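Local coordinates for protein N(G),N(G)-dimethylarginine dimethylaminohydrolase (Pseudomonas aeruginosa, PDB 1H70) that hydrolyses the methylated arginines N(G),N(G)-dimethyl-L-arginine and N(G)-monomethyl-L-arginine, which inhibit nitric oxide synthase, to citrulline and the corresponding methylamine, at residues Q35-A38 with Y39-L43; R140-I143 with A144-K148. The protein carries 1 engineered substitution. All blocks are in the same frame, centred on the assembly; numbering follows the deposited sequence.

Contact 1: residues Q35-A38 with Y39-L43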
ATOM      1  N   GLN A  35      -2.995   0.368 -17.623  1.00 11.47           N
ATOM      2  CA  GLN A  35      -2.424   1.147 -16.529  1.00  9.82           C
ATOM      3  C   GLN A  35      -1.485   0.313 -15.654  1.00  9.22           C
ATOM      4  O   GLN A  35      -0.484   0.821 -15.164  1.00  8.66           O
ATOM      5  CB  GLN A  35      -3.540   1.777 -15.679  1.00 10.39           C
ATOM      6  CG  GLN A  35      -4.402   2.745 -16.519  1.00 10.23           C
ATOM      7  CD  GLN A  35      -5.439   3.517 -15.712  1.00 11.70           C
ATOM      8  OE1 GLN A  35      -5.888   3.074 -14.657  1.00 10.70           O
ATOM      9  NE2 GLN A  35      -5.846   4.688 -16.245  1.00 12.27           N
ATOM     10  N   HIS A  36      -1.844  -0.958 -15.436  1.00  8.91           N
ATOM     11  CA  HIS A  36      -1.017  -1.818 -14.598  1.00  9.46           C
ATOM     12  C   HIS A  36       0.317  -2.074 -15.329  1.00  9.58           C
ATOM     13  O   HIS A  36       1.366  -2.139 -14.714  1.00 10.02           O
ATOM     14  CB  HIS A  36      -1.737  -3.142 -14.266  1.00  8.70           C
ATOM     15  CG  HIS A  36      -1.022  -3.994 -13.254  1.00  8.66           C
ATOM     16  ND1 HIS A  36      -1.268  -3.934 -11.902  1.00 10.08           N
ATOM     17  CD2 HIS A  36      -0.046  -4.925 -13.409  1.00  6.96           C
ATOM     18  CE1 HIS A  36      -0.494  -4.803 -11.263  1.00  5.73           C
ATOM     19  NE2 HIS A  36       0.255  -5.413 -12.163  1.00 11.62           N
ATOM     20  N   ASN A  37       0.251  -2.199 -16.650  1.00  9.44           N
ATOM     21  CA  ASN A  37       1.447  -2.396 -17.447  1.00  9.88           C
ATOM     22  C   ASN A  37       2.302  -1.141 -17.297  1.00  9.75           C
ATOM     23  O   ASN A  37       3.501  -1.233 -17.056  1.00  9.77           O
ATOM     24  CB  ASN A  37       1.091  -2.669 -18.904  1.00  9.92           C
ATOM     25  CG  ASN A  37       2.311  -2.921 -19.768  1.00 12.76           C
ATOM     26  OD1 ASN A  37       3.122  -3.833 -19.496  1.00 15.29           O
ATOM     27  ND2 ASN A  37       2.455  -2.108 -20.816  1.00 12.02           N
ATOM     28  N   ALA A  38       1.693   0.031 -17.394  1.00  9.91           N
ATOM     29  CA  ALA A  38       2.448   1.287 -17.267  1.00  9.86           C
ATOM     30  C   ALA A  38       3.132   1.371 -15.901  1.00 11.26           C
ATOM     31  O   ALA A  38       4.250   1.910 -15.760  1.00 10.80           O
ATOM     32  CB  ALA A  38       1.522   2.494 -17.509  1.00 11.42           C
ATOM     33  N   TYR A  39       2.454   0.842 -14.885  1.00 10.68           N
ATOM     34  CA  TYR A  39       2.963   0.835 -13.516  1.00 10.77           C
ATOM     35  C   TYR A  39       4.181  -0.087 -13.443  1.00 10.85           C
ATOM     36  O   TYR A  39       5.186   0.254 -12.839  1.00 10.08           O
ATOM     37  CB  TYR A  39       1.847   0.363 -12.587  1.00 10.53           C
ATOM     38  CG  TYR A  39       2.116   0.150 -11.117  1.00 10.76           C
ATOM     39  CD1 TYR A  39       2.382   1.227 -10.268  1.00 11.77           C
ATOM     40  CD2 TYR A  39       2.041  -1.124 -10.553  1.00 10.70           C
ATOM     41  CE1 TYR A  39       2.568   1.023  -8.900  1.00  9.59           C
ATOM     42  CE2 TYR A  39       2.228  -1.328  -9.185  1.00 10.62           C
ATOM     43  CZ  TYR A  39       2.509  -0.244  -8.372  1.00  9.84           C
ATOM     44  OH  TYR A  39       2.704  -0.410  -7.003  1.00 11.62           O
ATOM     45  N   ILE A  40       4.089  -1.257 -14.053  1.00 11.01           N
ATOM     46  CA  ILE A  40       5.250  -2.177 -14.070  1.00 11.42           C
ATOM     47  C   ILE A  40       6.448  -1.579 -14.813  1.00 11.23           C
ATOM     48  O   ILE A  40       7.601  -1.703 -14.364  1.00 12.58           O
ATOM     49  CB  ILE A  40       4.834  -3.544 -14.673  1.00 10.78           C
ATOM     50  CG1 ILE A  40       3.779  -4.210 -13.788  1.00 11.12           C
ATOM     51  CG2 ILE A  40       6.037  -4.490 -14.814  1.00 10.66           C
ATOM     52  CD1 ILE A  40       4.233  -4.492 -12.346  1.00 12.10           C
ATOM     53  N   ARG A  41       6.188  -0.900 -15.936  1.00 10.66           N
ATOM     54  CA  ARG A  41       7.265  -0.299 -16.714  1.00 10.43           C
ATOM     55  C   ARG A  41       7.951   0.797 -15.935  1.00 10.20           C
ATOM     56  O   ARG A  41       9.138   1.001 -16.099  1.00 10.38           O
ATOM     57  CB  ARG A  41       6.770   0.229 -18.071  1.00 10.35           C
ATOM     58  CG  ARG A  41       6.137  -0.847 -18.932  1.00 10.92           C
ATOM     59  CD  ARG A  41       5.866  -0.349 -20.354  1.00 16.87           C
ATOM     60  NE  ARG A  41       7.127  -0.201 -21.080  1.00 18.12           N
ATOM     61  CZ  ARG A  41       7.201   0.150 -22.364  1.00 21.53           C
ATOM     62  NH1 ARG A  41       6.077   0.390 -23.024  1.00 21.27           N
ATOM     63  NH2 ARG A  41       8.379   0.276 -22.990  1.00 22.02           N
ATOM     64  N   ALA A  42       7.197   1.529 -15.110  1.00  9.71           N
ATOM     65  CA  ALA A  42       7.786   2.542 -14.237  1.00  9.34           C
ATOM     66  C   ALA A  42       8.670   1.829 -13.206  1.00  9.41           C
ATOM     67  O   ALA A  42       9.805   2.249 -12.927  1.00 10.38           O
ATOM     68  CB  ALA A  42       6.679   3.308 -13.526  1.00  8.96           C
ATOM     69  N   LEU A  43       8.162   0.747 -12.614  1.00  9.56           N
ATOM     70  CA  LEU A  43       8.915  -0.006 -11.619  1.00  9.92           C
ATOM     71  C   LEU A  43      10.166  -0.649 -12.200  1.00 10.43           C
ATOM     72  O   LEU A  43      11.155  -0.867 -11.481  1.00 11.59           O
ATOM     73  CB  LEU A  43       8.039  -1.053 -10.908  1.00 10.21           C
ATOM     74  CG  LEU A  43       7.032  -0.473  -9.903  1.00 11.01           C
ATOM     75  CD1 LEU A  43       5.888  -1.440  -9.637  1.00 11.27           C
ATOM     76  CD2 LEU A  43       7.732  -0.069  -8.594  1.00 10.48           C
TER
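Backbone i to i+4 hydrogen bonds join Gln35-Ala38 to Tyr39-Leu43 in the helix of a beta-alpha-beta unit between strands 5-9 and 49-53; Ile40 N to His36 O is 2.9 Å, and Arg41 N reaches Asn37 O at the same length. Ile40 lays its CG1 branch 3.9 Å from CD2 of His36, while its CD1 methyl is 4.1 Å from NE2. The imidazole gets there because its CG is anti to the backbone N (chi1 -172°), which carries the ring toward the next turn, where Ile40 crosses it at a slant. A flat ring and a branched aliphatic chain suit this buried side, where Ile40 also meets Ala8 of strand 5-9. Asn37 and Arg41 belong to the exposed side: ND2 of Asn37 touches the aliphatic CD of Arg41 at 3.9 Å, the chain of Arg41 bends at chi3 (72°), and the guanidinium and amide planes stand 38° apart. Tyr39 faces inward, its ring covered on one side by Leu43 CD1, 3.7 Å above the plane. Its hydroxyl hydrogen-bonds Ser252 OG, and its side chain is about 7 Å from that of the engineered Ser250, at the position of the probable nucleophile. Ala38 and Ala42, with only a methyl each, rest on strand 232-236. Backbone bonds thus set the helix, side chains add van der Waals contact, and Tyr39's hydroxyl finds its partner beyond this turn.

Contact 2: residues R140-I143 with A144-K148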
ATOM      1  N   ARG A 140      -2.702  -5.417  17.422  1.00 12.12           N
ATOM      2  CA  ARG A 140      -1.970  -5.958  18.568  1.00 12.79           C
ATOM      3  C   ARG A 140      -1.072  -7.130  18.169  1.00 13.72           C
ATOM      4  O   ARG A 140       0.094  -7.170  18.522  1.00 13.44           O
ATOM      5  CB  ARG A 140      -2.967  -6.433  19.624  1.00 14.65           C
ATOM      6  CG  ARG A 140      -2.317  -6.995  20.898  1.00 16.80           C
ATOM      7  CD  ARG A 140      -3.285  -7.780  21.765  1.00 19.70           C
ATOM      8  NE  ARG A 140      -3.605  -9.086  21.204  1.00 24.25           N
ATOM      9  CZ  ARG A 140      -2.800 -10.137  21.266  1.00 24.75           C
ATOM     10  NH1 ARG A 140      -1.610 -10.016  21.841  1.00 24.45           N
ATOM     11  NH2 ARG A 140      -3.173 -11.301  20.749  1.00 23.78           N
ATOM     12  N   GLN A 141      -1.641  -8.090  17.438  1.00 12.62           N
ATOM     13  CA  GLN A 141      -0.895  -9.254  17.001  1.00 11.93           C
ATOM     14  C   GLN A 141       0.283  -8.827  16.133  1.00 12.02           C
ATOM     15  O   GLN A 141       1.382  -9.343  16.293  1.00 10.92           O
ATOM     16  CB  GLN A 141      -1.813 -10.215  16.251  1.00 12.21           C
ATOM     17  CG  GLN A 141      -2.664 -11.062  17.158  1.00 13.18           C
ATOM     18  CD  GLN A 141      -3.486 -12.028  16.343  1.00 14.18           C
ATOM     19  OE1 GLN A 141      -2.968 -12.636  15.416  1.00 14.45           O
ATOM     20  NE2 GLN A 141      -4.772 -12.143  16.666  1.00 14.73           N
ATOM     21  N   MET A 142       0.052  -7.882  15.225  1.00 11.42           N
ATOM     22  CA  MET A 142       1.116  -7.391  14.349  1.00 10.81           C
ATOM     23  C   MET A 142       2.207  -6.688  15.147  1.00 10.50           C
ATOM     24  O   MET A 142       3.398  -6.900  14.917  1.00  9.95           O
ATOM     25  CB  MET A 142       0.540  -6.460  13.271  1.00 11.14           C
ATOM     26  CG  MET A 142       1.602  -5.928  12.304  1.00 12.04           C
ATOM     27  SD  MET A 142       2.241  -7.226  11.220  1.00 11.99           S
ATOM     28  CE  MET A 142       0.872  -7.414  10.057  1.00 11.07           C
ATOM     29  N   ILE A 143       1.821  -5.832  16.096  1.00  9.88           N
ATOM     30  CA  ILE A 143       2.871  -5.138  16.870  1.00 11.24           C
ATOM     31  C   ILE A 143       3.716  -6.159  17.645  1.00 10.87           C
ATOM     32  O   ILE A 143       4.945  -6.025  17.721  1.00 11.95           O
ATOM     33  CB  ILE A 143       2.267  -4.059  17.805  1.00 11.55           C
ATOM     34  CG1 ILE A 143       1.783  -2.881  16.931  1.00 13.17           C
ATOM     35  CG2 ILE A 143       3.298  -3.578  18.818  1.00 10.83           C
ATOM     36  CD1 ILE A 143       0.805  -1.955  17.598  1.00 10.72           C
ATOM     37  N   ALA A 144       3.083  -7.202  18.188  1.00 11.54           N
ATOM     38  CA  ALA A 144       3.826  -8.222  18.951  1.00 11.05           C
ATOM     39  C   ALA A 144       4.841  -8.948  18.065  1.00 11.79           C
ATOM     40  O   ALA A 144       5.977  -9.211  18.489  1.00 11.10           O
ATOM     41  CB  ALA A 144       2.872  -9.206  19.636  1.00 11.06           C
ATOM     42  N   ILE A 145       4.441  -9.264  16.832  1.00 11.51           N
ATOM     43  CA  ILE A 145       5.348  -9.945  15.902  1.00 12.65           C
ATOM     44  C   ILE A 145       6.523  -9.045  15.559  1.00 12.70           C
ATOM     45  O   ILE A 145       7.684  -9.469  15.570  1.00 13.66           O
ATOM     46  CB  ILE A 145       4.607 -10.355  14.629  1.00 11.15           C
ATOM     47  CG1 ILE A 145       3.605 -11.472  14.924  1.00 12.00           C
ATOM     48  CG2 ILE A 145       5.606 -10.843  13.574  1.00 12.68           C
ATOM     49  CD1 ILE A 145       2.538 -11.623  13.818  1.00 12.39           C
ATOM     50  N   LEU A 146       6.221  -7.791  15.228  1.00 12.71           N
ATOM     51  CA  LEU A 146       7.263  -6.814  14.918  1.00 12.79           C
ATOM     52  C   LEU A 146       8.235  -6.715  16.095  1.00 13.05           C
ATOM     53  O   LEU A 146       9.441  -6.694  15.892  1.00 13.87           O
ATOM     54  CB  LEU A 146       6.678  -5.439  14.592  1.00 11.50           C
ATOM     55  CG  LEU A 146       5.893  -5.367  13.266  1.00 11.28           C
ATOM     56  CD1 LEU A 146       5.070  -4.081  13.115  1.00 11.54           C
ATOM     57  CD2 LEU A 146       6.861  -5.469  12.091  1.00 10.99           C
ATOM     58  N   GLU A 147       7.709  -6.654  17.317  1.00 14.09           N
ATOM     59  CA  GLU A 147       8.586  -6.559  18.496  1.00 15.20           C
ATOM     60  C   GLU A 147       9.466  -7.802  18.662  1.00 14.71           C
ATOM     61  O   GLU A 147      10.640  -7.667  19.035  1.00 15.33           O
ATOM     62  CB  GLU A 147       7.784  -6.243  19.758  1.00 14.87           C
ATOM     63  CG  GLU A 147       7.300  -4.795  19.768  1.00 16.71           C
ATOM     64  CD  GLU A 147       6.461  -4.398  20.971  1.00 19.14           C
ATOM     65  OE1 GLU A 147       6.115  -5.236  21.831  1.00 19.96           O
ATOM     66  OE2 GLU A 147       6.133  -3.196  21.040  1.00 17.11           O
ATOM     67  N   LYS A 148       8.932  -8.988  18.382  1.00 15.10           N
ATOM     68  CA  LYS A 148       9.670 -10.263  18.456  1.00 15.79           C
ATOM     69  C   LYS A 148      10.891 -10.194  17.536  1.00 16.19           C
ATOM     70  O   LYS A 148      11.966 -10.762  17.813  1.00 16.13           O
ATOM     71  CB  LYS A 148       8.747 -11.442  18.079  1.00 15.50           C
ATOM     72  CG  LYS A 148       9.463 -12.784  17.930  1.00 17.87           C
ATOM     73  CD  LYS A 148       8.732 -13.766  17.016  1.00 20.81           C
ATOM     74  CE  LYS A 148       9.646 -14.913  16.574  1.00 22.11           C
ATOM     75  NZ  LYS A 148       8.906 -15.935  15.757  1.00 22.91           N
TER
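The carboxylate of Glu147 is the flat group that meets a side chain across this turn: the CG2 methyl of Ile143 lies over one of its faces, with OE2 3.6 Å from CG2 and CD 3.9 Å from it. The two side chains run side by side and point the same way. The CG2 branch of Ile143, anti to the backbone N, is the one that meets Glu147. Both belong to the helix of a beta-alpha-beta unit, between strands 125-130 and 152-157. Such a helix needs one apolar flank for the sheet and one polar flank for water, and the residue types follow this division. Met142 and Leu146 form the buried flank, crossing at an angle with CG of Met142 4.0 Å from CD1 of Leu146. Bends at chi2 and chi3 (70° and 76°) fold the flexible thioether chain, which packs against Ile128 of strand 125-130 and Ile77 of strand 76-78. Leu146 continues the same surface onto Phe126, and Ile145 adds its own contact with Ile77. The flat amide of Gln141 works at the border: OE1 accepts a hydrogen bond from Glu109 N, and NE2 donates one to the carboxylate of Glu137, which also takes a salt bridge from Arg140. Ala144, on the exposed side, has only a methyl, whose CB lies 3.6 Å from Arg140 O. Four backbone hydrogen bonds of the i to i+4 pattern link the halves of the helix, and in one of them Leu146 N lies 3.0 Å from Met142 O.

Contact 1 and contact 2 each join two successive segments of one helix, in different beta-alpha-beta units, on opposite sides of the chain's centre, with centres 33 Å apart and no touch between them. Their backbone pattern is the same, but their surroundings differ. Residues 35-43 are mostly buried, pressed against strands 5-9 and 232-236, and Tyr39 comes within about 7 Å of the side chain of Ser250. Residues 140-148 form a more peripheral helix, about 13 Å from the bound citrulline at the side chain of Met142; there an aliphatic flank faces the sheet, while basic Lys148 and Arg140 form salt bridges with Glu106 and Glu137.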